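Long-range contacts in poly(ADP-ribose) glycohydrolase (Thermomonospora curvata, PDB 3SIG), which probably cleaves the ribose-ribose linkages of poly(ADP-ribose), releasing ADP-ribose, and is bound here to that product: residues S24-P29 with E165-V170; L147-G152 with A171-P176; G211-V216 with R249-V254. All blocks are in the same frame, centred on the assembly; numbering follows the deposited sequence.

All three contacts reach the mixed sheet of the macrodomain-type fold, contact 1 through E165-V170 alone. Strand 163-175 serves twice: its early end carries E165-V170 of contact 1, and its later part, within A171-P176, pairs in contact 2 with L147-G152. The centres of these two contacts are about 22 Å apart, yet R169 CD packs on G152 O at 3.3 Å. Contact 3, the parallel pair G211-V216 with R249-V254, is centred about 15 Å from contact 2 and about 25 Å from contact 1. Strand 90-94 lies between strands 163-175 and 214-217 in the sheet. Bound ADP-ribose is about 7 Å from the side chain of V216 and about 9 Å from that of T174, whereas contact 1 is peripheral.

Contact 1: residues S24-P29 with E165-V170; sequences SGRVVP and EEPYRV
Two torsions bring E165 and S24 together: the E165 chain folds over at chi2 (-63°), and S24 OG is turned between its own backbone N and carbonyl carbon (chi1 67°). S24 then engages both carboxylate oxygens. Its N donates to the syn lone pair of E165 OE2 at 2.9 Å, and its OG donates to E165 OE1 at 2.7 Å, meeting it on the syn side but 23° out of the carboxylate plane. This two-point grip fixes the rotation of the carboxylate. The same OG accepts from R26 N at 3.0 Å, closing an ST turn, so one hydroxyl serves turn and glutamate together. G25, inside the turn, has backbone angles that would jam a CB against the carbonyl O of S24. The R26 side chain, extended from CG to NE, brings NH1, edge-on, to the backbone O of E165 at 2.6 Å; the N-H points poorly, and the bond is weak. R26 NH1 is also 4.5 Å from E166 OE1, at most an attraction of charge, since that oxygen lies well out of the guanidinium plane. Next to these polar groups, V28 CG1 rests on P167 CG at 3.7 Å, the two side chains sliding past each other. Y20 of strand 19-21 touches both V28 and P167, and V28 bonds to its backbone, so the small antiparallel pair 19-21/27-29 packs on the corner where strand 163-175 enters the main sheet.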
ATOM      1  N   SER A  24       8.849   2.960 -26.495  1.00 18.42           N
ATOM      2  CA  SER A  24       8.548   3.064 -27.929  1.00 19.70           C
ATOM      3  C   SER A  24       8.876   4.436 -28.447  1.00 17.40           C
ATOM      4  O   SER A  24       9.030   4.608 -29.659  1.00 21.40           O
ATOM      5  CB  SER A  24       7.058   2.838 -28.182  1.00 20.06           C
ATOM      6  OG  SER A  24       6.308   3.910 -27.629  1.00 19.62           O
ATOM      7  N   GLY A  25       8.987   5.408 -27.565  1.00 18.42           N
ATOM      8  CA  GLY A  25       9.121   6.799 -27.946  1.00 16.47           C
ATOM      9  C   GLY A  25       7.847   7.589 -27.757  1.00 16.65           C
ATOM     10  O   GLY A  25       7.888   8.814 -27.804  1.00 16.48           O
ATOM     11  N   ARG A  26       6.726   6.915 -27.518  1.00 17.16           N
ATOM     12  CA  ARG A  26       5.469   7.586 -27.212  1.00 15.80           C
ATOM     13  C   ARG A  26       5.665   8.499 -26.001  1.00 12.49           C
ATOM     14  O   ARG A  26       6.206   8.084 -24.991  1.00 13.88           O
ATOM     15  CB  ARG A  26       4.391   6.527 -26.904  1.00 20.91           C
ATOM     16  CG  ARG A  26       3.050   7.060 -26.416  1.00 25.73           C
ATOM     17  CD  ARG A  26       2.051   5.944 -26.079  1.00 39.99           C
ATOM     18  NE  ARG A  26       0.678   6.467 -26.059  1.00 52.28           N
ATOM     19  CZ  ARG A  26      -0.121   6.535 -24.989  1.00 58.67           C
ATOM     20  NH1 ARG A  26       0.273   6.089 -23.800  1.00 57.81           N
ATOM     21  NH2 ARG A  26      -1.343   7.041 -25.111  1.00 60.67           N
ATOM     22  N   VAL A  27       5.179   9.734 -26.096  1.00 13.87           N
ATOM     23  CA  VAL A  27       5.190  10.657 -24.975  1.00 13.06           C
ATOM     24  C   VAL A  27       3.813  10.603 -24.302  1.00 11.90           C
ATOM     25  O   VAL A  27       2.784  10.921 -24.902  1.00 14.30           O
ATOM     26  CB  VAL A  27       5.584  12.093 -25.400  1.00 12.82           C
ATOM     27  CG1 VAL A  27       5.588  12.972 -24.197  1.00 14.77           C
ATOM     28  CG2 VAL A  27       6.967  12.077 -26.056  1.00 14.88           C
ATOM     29  N   VAL A  28       3.818  10.158 -23.069  1.00 11.14           N
ATOM     30  CA  VAL A  28       2.612   9.881 -22.325  1.00 12.66           C
ATOM     31  C   VAL A  28       2.309  11.020 -21.345  1.00 12.45           C
ATOM     32  O   VAL A  28       3.114  11.321 -20.470  1.00 11.46           O
ATOM     33  CB  VAL A  28       2.773   8.555 -21.513  1.00 11.78           C
ATOM     34  CG1 VAL A  28       1.502   8.281 -20.725  1.00 12.62           C
ATOM     35  CG2 VAL A  28       3.101   7.410 -22.446  1.00 13.21           C
ATOM     36  N   PRO A  29       1.126  11.654 -21.466  1.00 12.01           N
ATOM     37  CA  PRO A  29       0.747  12.721 -20.535  1.00 12.00           C
ATOM     38  C   PRO A  29       0.186  12.172 -19.226  1.00 12.48           C
ATOM     39  O   PRO A  29      -0.614  11.255 -19.293  1.00 13.57           O
ATOM     40  CB  PRO A  29      -0.343  13.466 -21.321  1.00 13.58           C
ATOM     41  CG  PRO A  29      -0.972  12.428 -22.153  1.00 17.82           C
ATOM     42  CD  PRO A  29       0.098  11.424 -22.496  1.00 14.97           C
ATOM     43  N   GLU A 165       4.017   1.779 -21.685  1.00 15.06           N
ATOM     44  CA  GLU A 165       3.371   2.344 -22.877  1.00 16.08           C
ATOM     45  C   GLU A 165       1.992   2.885 -22.539  1.00 18.02           C
ATOM     46  O   GLU A 165       1.568   3.924 -23.034  1.00 18.97           O
ATOM     47  CB  GLU A 165       3.233   1.284 -23.964  1.00 18.51           C
ATOM     48  CG  GLU A 165       4.559   0.782 -24.503  1.00 21.35           C
ATOM     49  CD  GLU A 165       5.376   1.873 -25.187  1.00 20.09           C
ATOM     50  OE1 GLU A 165       4.765   2.782 -25.779  1.00 19.40           O
ATOM     51  OE2 GLU A 165       6.627   1.831 -25.106  1.00 20.52           O
ATOM     52  N   GLU A 166       1.322   2.206 -21.608  1.00 19.11           N
ATOM     53  CA  GLU A 166      -0.010   2.592 -21.187  1.00 23.55           C
ATOM     54  C   GLU A 166      -0.084   2.533 -19.664  1.00 17.64           C
ATOM     55  O   GLU A 166      -0.077   1.459 -19.099  1.00 21.47           O
ATOM     56  CB  GLU A 166      -1.037   1.624 -21.788  1.00 33.41           C
ATOM     57  CG  GLU A 166      -2.476   1.857 -21.340  1.00 45.36           C
ATOM     58  CD  GLU A 166      -3.071   3.122 -21.920  1.00 56.59           C
ATOM     59  OE1 GLU A 166      -3.183   3.211 -23.164  1.00 59.27           O
ATOM     60  OE2 GLU A 166      -3.420   4.028 -21.133  1.00 59.94           O
ATOM     61  N   PRO A 167      -0.139   3.679 -19.037  1.00 15.83           N
ATOM     62  CA  PRO A 167      -0.304   3.724 -17.577  1.00 15.89           C
ATOM     63  C   PRO A 167      -1.684   3.229 -17.154  1.00 13.25           C
ATOM     64  O   PRO A 167      -2.617   3.218 -17.924  1.00 16.03           O
ATOM     65  CB  PRO A 167      -0.137   5.202 -17.254  1.00 20.92           C
ATOM     66  CG  PRO A 167      -0.413   5.913 -18.570  1.00 21.66           C
ATOM     67  CD  PRO A 167      -0.040   5.018 -19.638  1.00 22.15           C
ATOM     68  N   TYR A 168      -1.796   2.813 -15.915  1.00 10.86           N
ATOM     69  CA  TYR A 168      -3.075   2.399 -15.359  1.00 10.91           C
ATOM     70  C   TYR A 168      -3.253   3.103 -14.044  1.00 11.09           C
ATOM     71  O   TYR A 168      -2.292   3.567 -13.480  1.00 14.95           O
ATOM     72  CB  TYR A 168      -3.175   0.862 -15.247  1.00 11.02           C
ATOM     73  CG  TYR A 168      -2.162   0.199 -14.358  1.00  9.59           C
ATOM     74  CD1 TYR A 168      -0.869   0.002 -14.768  1.00 10.81           C
ATOM     75  CD2 TYR A 168      -2.499  -0.198 -13.068  1.00 10.48           C
ATOM     76  CE1 TYR A 168       0.064  -0.582 -13.965  1.00 11.05           C
ATOM     77  CE2 TYR A 168      -1.583  -0.795 -12.265  1.00 11.24           C
ATOM     78  CZ  TYR A 168      -0.293  -0.984 -12.683  1.00 11.03           C
ATOM     79  OH  TYR A 168       0.640  -1.603 -11.847  1.00 12.25           O
ATOM     80  N   ARG A 169      -4.461   3.189 -13.539  1.00  9.81           N
ATOM     81  CA  ARG A 169      -4.747   3.846 -12.288  1.00 10.41           C
ATOM     82  C   ARG A 169      -5.262   2.905 -11.223  1.00 10.61           C
ATOM     83  O   ARG A 169      -6.078   2.037 -11.506  1.00 11.37           O
ATOM     84  CB  ARG A 169      -5.757   4.963 -12.488  1.00 10.58           C
ATOM     85  CG  ARG A 169      -5.195   6.139 -13.301  1.00 13.78           C
ATOM     86  CD  ARG A 169      -6.106   7.383 -13.282  1.00 17.38           C
ATOM     87  NE  ARG A 169      -7.264   7.127 -14.113  1.00 20.34           N
ATOM     88  CZ  ARG A 169      -8.262   7.993 -14.283  1.00 25.13           C
ATOM     89  NH1 ARG A 169      -8.242   9.162 -13.663  1.00 21.31           N
ATOM     90  NH2 ARG A 169      -9.288   7.685 -15.071  1.00 31.20           N
ATOM     91  N   VAL A 170      -4.771   3.085 -10.001  1.00  9.45           N
ATOM     92  CA  VAL A 170      -5.256   2.360  -8.823  1.00  9.27           C
ATOM     93  C   VAL A 170      -5.453   3.320  -7.698  1.00  9.57           C
ATOM     94  O   VAL A 170      -4.829   4.396  -7.668  1.00 12.55           O
ATOM     95  CB  VAL A 170      -4.247   1.285  -8.376  1.00 11.15           C
ATOM     96  CG1 VAL A 170      -3.865   0.369  -9.551  1.00 13.47           C
ATOM     97  CG2 VAL A 170      -2.976   1.893  -7.823  1.00 12.39           C
TER

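Contact 2: residues L147-G152 with A171-P176; sequences LIYSPG and AFLTSP
A buried antiparallel strand pairing joins L147-P151 to A171-S175, the two arms of a beta hairpin near the middle of the molecule. Over these segments the axes approach to 4.6 Å and run 171° apart. I148 with T174 and S150 with F172 are hydrogen-bonded pairs, each exchanging two backbone bonds, as from S150 N to F172 O at 2.9 Å; Y149 and L173 between them form a non-hydrogen-bonded pair. A CA-H...O contact from A171 CA to S150 O, 3.2 Å, extends the join. In the mixed sheet of this macrodomain-clan fold, strand 163-175 is flanked by 147-157 and, in parallel, by 90-94, from which C91 bonds to A171 and L173. On the face of Y149 and L173, the leucine brings CD2 to the tyrosine's ring edge, 3.8 Å from CD1 of Y149, while A171 CB comes obliquely to CE1 of Y149 at 3.9 Å. The Y149 ring also stacks with H210. The opposite face, bearing I148, S150, F172 and T174, holds a water that donates to I148 O and bonds to S150 OG and T174 OG1, each 2.7 Å away. Both hydroxyls can reach it because each lies opposite its carbonyl carbon (chi1 -54° in S150, -72° in T174). S150 OG has a second partner in S124 and T174 OG1 in N93; L125 of helix 121-125 covers I148, S150 and T174.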
ATOM      1  N   LEU A 147      -5.078   7.091   8.143  1.00  9.65           N
ATOM      2  CA  LEU A 147      -4.949   6.493   6.827  1.00  9.07           C
ATOM      3  C   LEU A 147      -5.057   7.582   5.782  1.00  8.51           C
ATOM      4  O   LEU A 147      -5.887   8.475   5.869  1.00 10.20           O
ATOM      5  CB  LEU A 147      -6.066   5.417   6.635  1.00 10.36           C
ATOM      6  CG  LEU A 147      -6.129   4.674   5.306  1.00 11.07           C
ATOM      7  CD1 LEU A 147      -6.696   3.264   5.570  1.00 11.65           C
ATOM      8  CD2 LEU A 147      -7.023   5.405   4.396  1.00 12.04           C
ATOM      9  N   ILE A 148      -4.214   7.501   4.767  1.00  7.73           N
ATOM     10  CA  ILE A 148      -4.366   8.359   3.599  1.00  8.00           C
ATOM     11  C   ILE A 148      -4.952   7.541   2.466  1.00  7.32           C
ATOM     12  O   ILE A 148      -4.433   6.466   2.105  1.00  7.56           O
ATOM     13  CB  ILE A 148      -3.033   8.971   3.158  1.00  7.85           C
ATOM     14  CG1 ILE A 148      -2.410   9.859   4.252  1.00  8.55           C
ATOM     15  CG2 ILE A 148      -3.210   9.792   1.901  1.00  8.62           C
ATOM     16  CD1 ILE A 148      -0.962  10.230   4.022  1.00  8.77           C
ATOM     17  N   TYR A 149      -6.025   8.074   1.899  1.00  8.14           N
ATOM     18  CA  TYR A 149      -6.683   7.477   0.758  1.00  7.90           C
ATOM     19  C   TYR A 149      -6.320   8.305  -0.472  1.00  6.52           C
ATOM     20  O   TYR A 149      -6.578   9.521  -0.519  1.00  7.89           O
ATOM     21  CB  TYR A 149      -8.210   7.445   0.943  1.00  9.39           C
ATOM     22  CG  TYR A 149      -8.932   6.934  -0.297  1.00  9.30           C
ATOM     23  CD1 TYR A 149      -8.860   5.604  -0.668  1.00  9.37           C
ATOM     24  CD2 TYR A 149      -9.614   7.806  -1.074  1.00 10.92           C
ATOM     25  CE1 TYR A 149      -9.506   5.140  -1.816  1.00 10.14           C
ATOM     26  CE2 TYR A 149     -10.258   7.369  -2.225  1.00 11.88           C
ATOM     27  CZ  TYR A 149     -10.172   6.034  -2.577  1.00 11.12           C
ATOM     28  OH  TYR A 149     -10.808   5.600  -3.738  1.00 13.90           O
ATOM     29  N   SER A 150      -5.756   7.631  -1.463  1.00  7.06           N
ATOM     30  CA  SER A 150      -5.279   8.269  -2.712  1.00  7.46           C
ATOM     31  C   SER A 150      -5.983   7.646  -3.915  1.00  7.58           C
ATOM     32  O   SER A 150      -5.633   6.564  -4.342  1.00  8.08           O
ATOM     33  CB  SER A 150      -3.766   8.077  -2.849  1.00  7.32           C
ATOM     34  OG  SER A 150      -3.059   8.527  -1.705  1.00  7.96           O
ATOM     35  N   PRO A 151      -6.983   8.334  -4.468  1.00  8.40           N
ATOM     36  CA  PRO A 151      -7.778   7.749  -5.565  1.00  9.30           C
ATOM     37  C   PRO A 151      -7.118   7.933  -6.912  1.00  9.45           C
ATOM     38  O   PRO A 151      -6.504   8.976  -7.177  1.00 11.29           O
ATOM     39  CB  PRO A 151      -9.078   8.552  -5.538  1.00  9.88           C
ATOM     40  CG  PRO A 151      -8.658   9.915  -5.040  1.00  9.33           C
ATOM     41  CD  PRO A 151      -7.516   9.634  -4.033  1.00  8.82           C
ATOM     42  N   GLY A 152      -7.230   6.953  -7.796  1.00  9.19           N
ATOM     43  CA  GLY A 152      -6.864   7.178  -9.180  1.00  9.69           C
ATOM     44  C   GLY A 152      -5.418   7.565  -9.418  1.00  9.24           C
ATOM     45  O   GLY A 152      -5.109   8.322 -10.325  1.00  9.65           O
ATOM     46  N   ALA A 171      -6.234   2.934  -6.707  1.00  7.77           N
ATOM     47  CA  ALA A 171      -6.289   3.671  -5.449  1.00  8.21           C
ATOM     48  C   ALA A 171      -5.272   3.071  -4.500  1.00  6.92           C
ATOM     49  O   ALA A 171      -5.056   1.845  -4.462  1.00  8.77           O
ATOM     50  CB  ALA A 171      -7.662   3.607  -4.845  1.00  8.77           C
ATOM     51  N   PHE A 172      -4.666   3.929  -3.691  1.00  6.93           N
ATOM     52  CA  PHE A 172      -3.798   3.477  -2.604  1.00  6.09           C
ATOM     53  C   PHE A 172      -4.401   3.776  -1.253  1.00  6.19           C
ATOM     54  O   PHE A 172      -5.073   4.816  -1.061  1.00  7.29           O
ATOM     55  CB  PHE A 172      -2.393   4.069  -2.699  1.00  7.20           C
ATOM     56  CG  PHE A 172      -1.562   3.495  -3.825  1.00  7.10           C
ATOM     57  CD1 PHE A 172      -1.000   2.235  -3.729  1.00  7.71           C
ATOM     58  CD2 PHE A 172      -1.389   4.194  -5.010  1.00  9.33           C
ATOM     59  CE1 PHE A 172      -0.257   1.703  -4.774  1.00  8.51           C
ATOM     60  CE2 PHE A 172      -0.614   3.673  -6.058  1.00 10.85           C
ATOM     61  CZ  PHE A 172      -0.060   2.428  -5.930  1.00  9.40           C
ATOM     62  N   LEU A 173      -4.121   2.867  -0.323  1.00  6.80           N
ATOM     63  CA  LEU A 173      -4.466   3.003   1.083  1.00  6.46           C
ATOM     64  C   LEU A 173      -3.155   3.001   1.828  1.00  6.19           C
ATOM     65  O   LEU A 173      -2.448   1.987   1.801  1.00  7.23           O
ATOM     66  CB  LEU A 173      -5.319   1.812   1.522  1.00  8.07           C
ATOM     67  CG  LEU A 173      -6.536   1.507   0.631  1.00 13.43           C
ATOM     68  CD1 LEU A 173      -7.043   0.105   0.740  1.00 14.84           C
ATOM     69  CD2 LEU A 173      -7.612   2.457   0.963  1.00 22.39           C
ATOM     70  N   THR A 174      -2.850   4.122   2.497  1.00  6.89           N
ATOM     71  CA  THR A 174      -1.567   4.308   3.161  1.00  7.43           C
ATOM     72  C   THR A 174      -1.779   4.274   4.657  1.00  7.50           C
ATOM     73  O   THR A 174      -2.388   5.181   5.227  1.00  8.25           O
ATOM     74  CB  THR A 174      -0.922   5.633   2.670  1.00  6.70           C
ATOM     75  OG1 THR A 174      -0.490   5.425   1.327  1.00  7.74           O
ATOM     76  CG2 THR A 174       0.270   6.097   3.452  1.00  8.93           C
ATOM     77  N   SER A 175      -1.301   3.192   5.267  1.00  6.86           N
ATOM     78  CA  SER A 175      -1.464   2.944   6.684  1.00  7.84           C
ATOM     79  C   SER A 175      -0.214   2.222   7.153  1.00  7.93           C
ATOM     80  O   SER A 175       0.124   1.182   6.601  1.00  8.60           O
ATOM     81  CB  SER A 175      -2.676   2.024   6.889  1.00  9.53           C
ATOM     82  OG  SER A 175      -2.767   1.510   8.219  1.00 11.21           O
ATOM     83  N   PRO A 176       0.495   2.758   8.170  1.00  8.73           N
ATOM     84  CA  PRO A 176       1.701   2.063   8.632  1.00  8.95           C
ATOM     85  C   PRO A 176       1.363   0.971   9.619  1.00  8.26           C
ATOM     86  O   PRO A 176       0.603   1.166  10.567  1.00  9.30           O
ATOM     87  CB  PRO A 176       2.469   3.177   9.354  1.00  9.58           C
ATOM     88  CG  PRO A 176       1.380   4.045   9.907  1.00 11.79           C
ATOM     89  CD  PRO A 176       0.254   4.001   8.911  1.00 10.15           C
TER
HETATM   90  O   HOH W   1      -2.542   6.367  -0.117  1.00  8.24           O

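Contact 3: residues G211-V216 with R249-V254; sequences GHRRLV and RFAHVV
Strands R214-V216 and H252-V254 run parallel, their axes 4.7 Å apart and 6° from alignment, with L215 hydrogen-bonded through N to H252 O and through O to V254 N. Just ahead of the pairing, R213 O receives two donors, A251 N at 2.7 Å and, weakly, H252 N at 3.3 Å. The R213 chain, bent at chi2 and chi3, folds its guanidinium back so that one face, toward its rim, lies over A251 N, with NH2 3.8 Å from A251 CB. On the side of L215 and V253, F250 and L215 cross at about a right angle. In one of the two modelled L215 conformers, CD1 stands over the centre of the F250 ring, 3.5 Å from the centroid and 6° off the normal, a CH-pi contact that holds for that conformer. H212 O lies in the ring plane at its edge, 3.4 Å from F250 CE1. With F250 cut back to alanine, L215 CD1 in that conformer is likely to lose the ring face it rests on, opening a gap beside H212 O. On the other side, R214 CG packs on H252 CB at 3.8 Å, and a water accepts from R214 NH1 and bonds to H252 ND1. R214 NE forms a salt bridge with D87 OD2, NH1 hydrogen-bonds to L81 O, and H252 NE2 reaches E68 OE1. The pair belongs to the beta-alpha-beta unit 214-217, 229-240, 252-256. Helix 189-209 packs on L215 and F250, helix 74-84 covers V216, H252 and V254, and strands 90-94 and 66-70 flank the pair in the sheet.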
ATOM      1  N   GLY A 211     -15.833   2.264  -2.438  1.00 13.92           N
ATOM      2  CA  GLY A 211     -16.390   1.483  -3.520  1.00 14.28           C
ATOM      3  C   GLY A 211     -15.473   0.458  -4.168  1.00 14.89           C
ATOM      4  O   GLY A 211     -15.769  -0.080  -5.232  1.00 18.49           O
ATOM      5  N   HIS A 212     -14.347   0.167  -3.535  1.00 10.73           N
ATOM      6  CA  HIS A 212     -13.418  -0.817  -4.092  1.00 11.57           C
ATOM      7  C   HIS A 212     -13.793  -2.230  -3.716  1.00 12.50           C
ATOM      8  O   HIS A 212     -13.820  -2.593  -2.539  1.00 17.49           O
ATOM      9  CB  HIS A 212     -12.002  -0.478  -3.623  1.00 11.09           C
ATOM     10  CG  HIS A 212     -11.535   0.842  -4.120  1.00 10.54           C
ATOM     11  ND1 HIS A 212     -11.448   2.001  -3.374  1.00 13.52           N
ATOM     12  CD2 HIS A 212     -11.139   1.184  -5.364  1.00  8.22           C
ATOM     13  CE1 HIS A 212     -11.055   2.997  -4.154  1.00  9.19           C
ATOM     14  NE2 HIS A 212     -10.859   2.522  -5.367  1.00 15.13           N
ATOM     15  N   ARG A 213     -14.109  -3.017  -4.719  1.00 10.49           N
ATOM     16  CA  ARG A 213     -14.467  -4.397  -4.527  1.00 12.89           C
ATOM     17  C   ARG A 213     -13.310  -5.356  -4.745  1.00 10.78           C
ATOM     18  O   ARG A 213     -13.419  -6.528  -4.404  1.00 11.18           O
ATOM     19  CB  ARG A 213     -15.596  -4.779  -5.465  1.00 17.79           C
ATOM     20  CG  ARG A 213     -16.836  -3.891  -5.368  1.00 30.61           C
ATOM     21  CD  ARG A 213     -17.883  -4.501  -4.465  1.00 48.56           C
ATOM     22  NE  ARG A 213     -18.408  -5.751  -5.010  1.00 58.67           N
ATOM     23  CZ  ARG A 213     -18.505  -6.893  -4.329  1.00 64.33           C
ATOM     24  NH1 ARG A 213     -18.113  -6.956  -3.063  1.00 64.65           N
ATOM     25  NH2 ARG A 213     -18.999  -7.978  -4.915  1.00 64.96           N
ATOM     26  N   ARG A 214     -12.195  -4.869  -5.275  1.00  9.19           N
ATOM     27  CA  ARG A 214     -11.011  -5.704  -5.495  1.00  9.05           C
ATOM     28  C   ARG A 214      -9.790  -5.044  -4.834  1.00  9.12           C
ATOM     29  O   ARG A 214      -9.556  -3.840  -5.003  1.00  9.56           O
ATOM     30  CB  ARG A 214     -10.792  -5.920  -7.003  1.00 10.34           C
ATOM     31  CG  ARG A 214     -11.998  -6.583  -7.633  1.00 11.53           C
ATOM     32  CD  ARG A 214     -11.780  -7.005  -9.081  1.00 13.93           C
ATOM     33  NE  ARG A 214     -11.510  -5.839  -9.923  1.00 12.65           N
ATOM     34  CZ  ARG A 214     -10.753  -5.848 -11.013  1.00 12.53           C
ATOM     35  NH1 ARG A 214     -10.228  -6.968 -11.464  1.00 12.19           N
ATOM     36  NH2 ARG A 214     -10.545  -4.708 -11.653  1.00 11.88           N
ATOM     37  N   LEU A 215      -9.080  -5.852  -4.037  0.59  8.70           N
ATOM     38  CA  LEU A 215      -7.966  -5.395  -3.228  0.59  6.48           C
ATOM     39  C   LEU A 215      -6.702  -6.139  -3.515  0.59  6.48           C
ATOM     40  O   LEU A 215      -6.693  -7.353  -3.802  0.59  6.53           O
ATOM     41  CB  LEU A 215      -8.232  -5.606  -1.758  0.59  6.58           C
ATOM     42  CG  LEU A 215      -9.578  -5.120  -1.228  0.59  5.19           C
ATOM     43  CD1 LEU A 215      -9.683  -5.414   0.275  0.59  8.16           C
ATOM     44  CD2 LEU A 215      -9.864  -3.657  -1.508  0.59  8.09           C
ATOM     45  N   VAL A 216      -5.617  -5.425  -3.338  1.00  7.46           N
ATOM     46  CA  VAL A 216      -4.298  -6.051  -3.309  1.00  9.06           C
ATOM     47  C   VAL A 216      -3.697  -5.771  -1.931  1.00  8.17           C
ATOM     48  O   VAL A 216      -3.379  -4.615  -1.613  1.00  7.90           O
ATOM     49  CB  VAL A 216      -3.355  -5.569  -4.429  1.00  8.61           C
ATOM     50  CG1 VAL A 216      -2.025  -6.281  -4.311  1.00 10.89           C
ATOM     51  CG2 VAL A 216      -3.968  -5.820  -5.830  1.00 10.24           C
ATOM     52  N   ARG A 249     -17.567  -9.372   1.513  1.00 15.92           N
ATOM     53  CA  ARG A 249     -17.787  -7.986   1.158  1.00 17.52           C
ATOM     54  C   ARG A 249     -16.935  -7.495   0.000  1.00 20.24           C
ATOM     55  O   ARG A 249     -17.219  -6.455  -0.601  1.00 24.23           O
ATOM     56  CB  ARG A 249     -17.571  -7.091   2.368  1.00 20.08           C
ATOM     57  CG  ARG A 249     -18.614  -7.336   3.423  1.00 22.85           C
ATOM     58  CD  ARG A 249     -18.719  -6.190   4.398  1.00 31.70           C
ATOM     59  NE  ARG A 249     -19.394  -6.642   5.609  1.00 33.26           N
ATOM     60  CZ  ARG A 249     -20.705  -6.832   5.714  1.00 42.98           C
ATOM     61  NH1 ARG A 249     -21.500  -6.595   4.680  1.00 49.67           N
ATOM     62  NH2 ARG A 249     -21.222  -7.255   6.861  1.00 42.15           N
ATOM     63  N   PHE A 250     -15.871  -8.217  -0.297  1.00 12.68           N
ATOM     64  CA  PHE A 250     -15.058  -7.889  -1.450  1.00 11.09           C
ATOM     65  C   PHE A 250     -15.281  -8.960  -2.515  1.00 12.03           C
ATOM     66  O   PHE A 250     -15.624 -10.106  -2.206  1.00 15.05           O
ATOM     67  CB  PHE A 250     -13.572  -7.758  -1.080  1.00 11.09           C
ATOM     68  CG  PHE A 250     -13.316  -6.644  -0.127  1.00 10.03           C
ATOM     69  CD1 PHE A 250     -13.310  -5.335  -0.584  1.00 11.85           C
ATOM     70  CD2 PHE A 250     -13.192  -6.877   1.218  1.00 10.37           C
ATOM     71  CE1 PHE A 250     -13.121  -4.266   0.288  1.00 13.08           C
ATOM     72  CE2 PHE A 250     -12.987  -5.806   2.111  1.00 11.47           C
ATOM     73  CZ  PHE A 250     -12.973  -4.509   1.659  1.00 11.50           C
ATOM     74  N   ALA A 251     -15.102  -8.581  -3.769  1.00 11.52           N
ATOM     75  CA  ALA A 251     -15.187  -9.547  -4.884  1.00 14.33           C
ATOM     76  C   ALA A 251     -13.910 -10.381  -5.015  1.00 11.56           C
ATOM     77  O   ALA A 251     -13.941 -11.567  -5.313  1.00 13.42           O
ATOM     78  CB  ALA A 251     -15.485  -8.832  -6.194  1.00 13.32           C
ATOM     79  N   HIS A 252     -12.755  -9.754  -4.798  1.00 10.75           N
ATOM     80  CA  HIS A 252     -11.464 -10.375  -5.071  1.00 10.65           C
ATOM     81  C   HIS A 252     -10.413  -9.718  -4.188  1.00  9.50           C
ATOM     82  O   HIS A 252     -10.318  -8.486  -4.131  1.00 10.23           O
ATOM     83  CB  HIS A 252     -11.138 -10.156  -6.541  1.00 11.97           C
ATOM     84  CG  HIS A 252      -9.953 -10.906  -7.068  1.00 12.95           C
ATOM     85  ND1 HIS A 252      -9.578 -10.814  -8.394  1.00 17.57           N
ATOM     86  CD2 HIS A 252      -9.046 -11.726  -6.484  1.00 15.46           C
ATOM     87  CE1 HIS A 252      -8.494 -11.538  -8.603  1.00 17.04           C
ATOM     88  NE2 HIS A 252      -8.162 -12.122  -7.466  1.00 16.23           N
ATOM     89  N   VAL A 253      -9.712 -10.542  -3.432  1.00  9.68           N
ATOM     90  CA  VAL A 253      -8.580 -10.097  -2.621  1.00  9.54           C
ATOM     91  C   VAL A 253      -7.376 -10.905  -3.020  1.00  9.23           C
ATOM     92  O   VAL A 253      -7.417 -12.158  -3.002  1.00 11.18           O
ATOM     93  CB  VAL A 253      -8.838 -10.319  -1.146  1.00  9.17           C
ATOM     94  CG1 VAL A 253      -7.615  -9.957  -0.306  1.00 11.05           C
ATOM     95  CG2 VAL A 253     -10.066  -9.493  -0.685  1.00 11.28           C
ATOM     96  N   VAL A 254      -6.309 -10.221  -3.399  1.00  8.94           N
ATOM     97  CA  VAL A 254      -5.030 -10.884  -3.681  1.00  9.92           C
ATOM     98  C   VAL A 254      -4.033 -10.523  -2.598  1.00  8.55           C
ATOM     99  O   VAL A 254      -3.852  -9.336  -2.296  1.00  9.45           O
ATOM    100  CB  VAL A 254      -4.419 -10.420  -5.020  1.00 12.60           C
ATOM    101  CG1 VAL A 254      -3.106 -11.170  -5.336  1.00 12.49           C
ATOM    102  CG2 VAL A 254      -5.399 -10.569  -6.167  1.00 13.61           C
TER
HETATM  103  O   HOH W   2     -10.716  -9.657 -10.784  1.00 19.72           O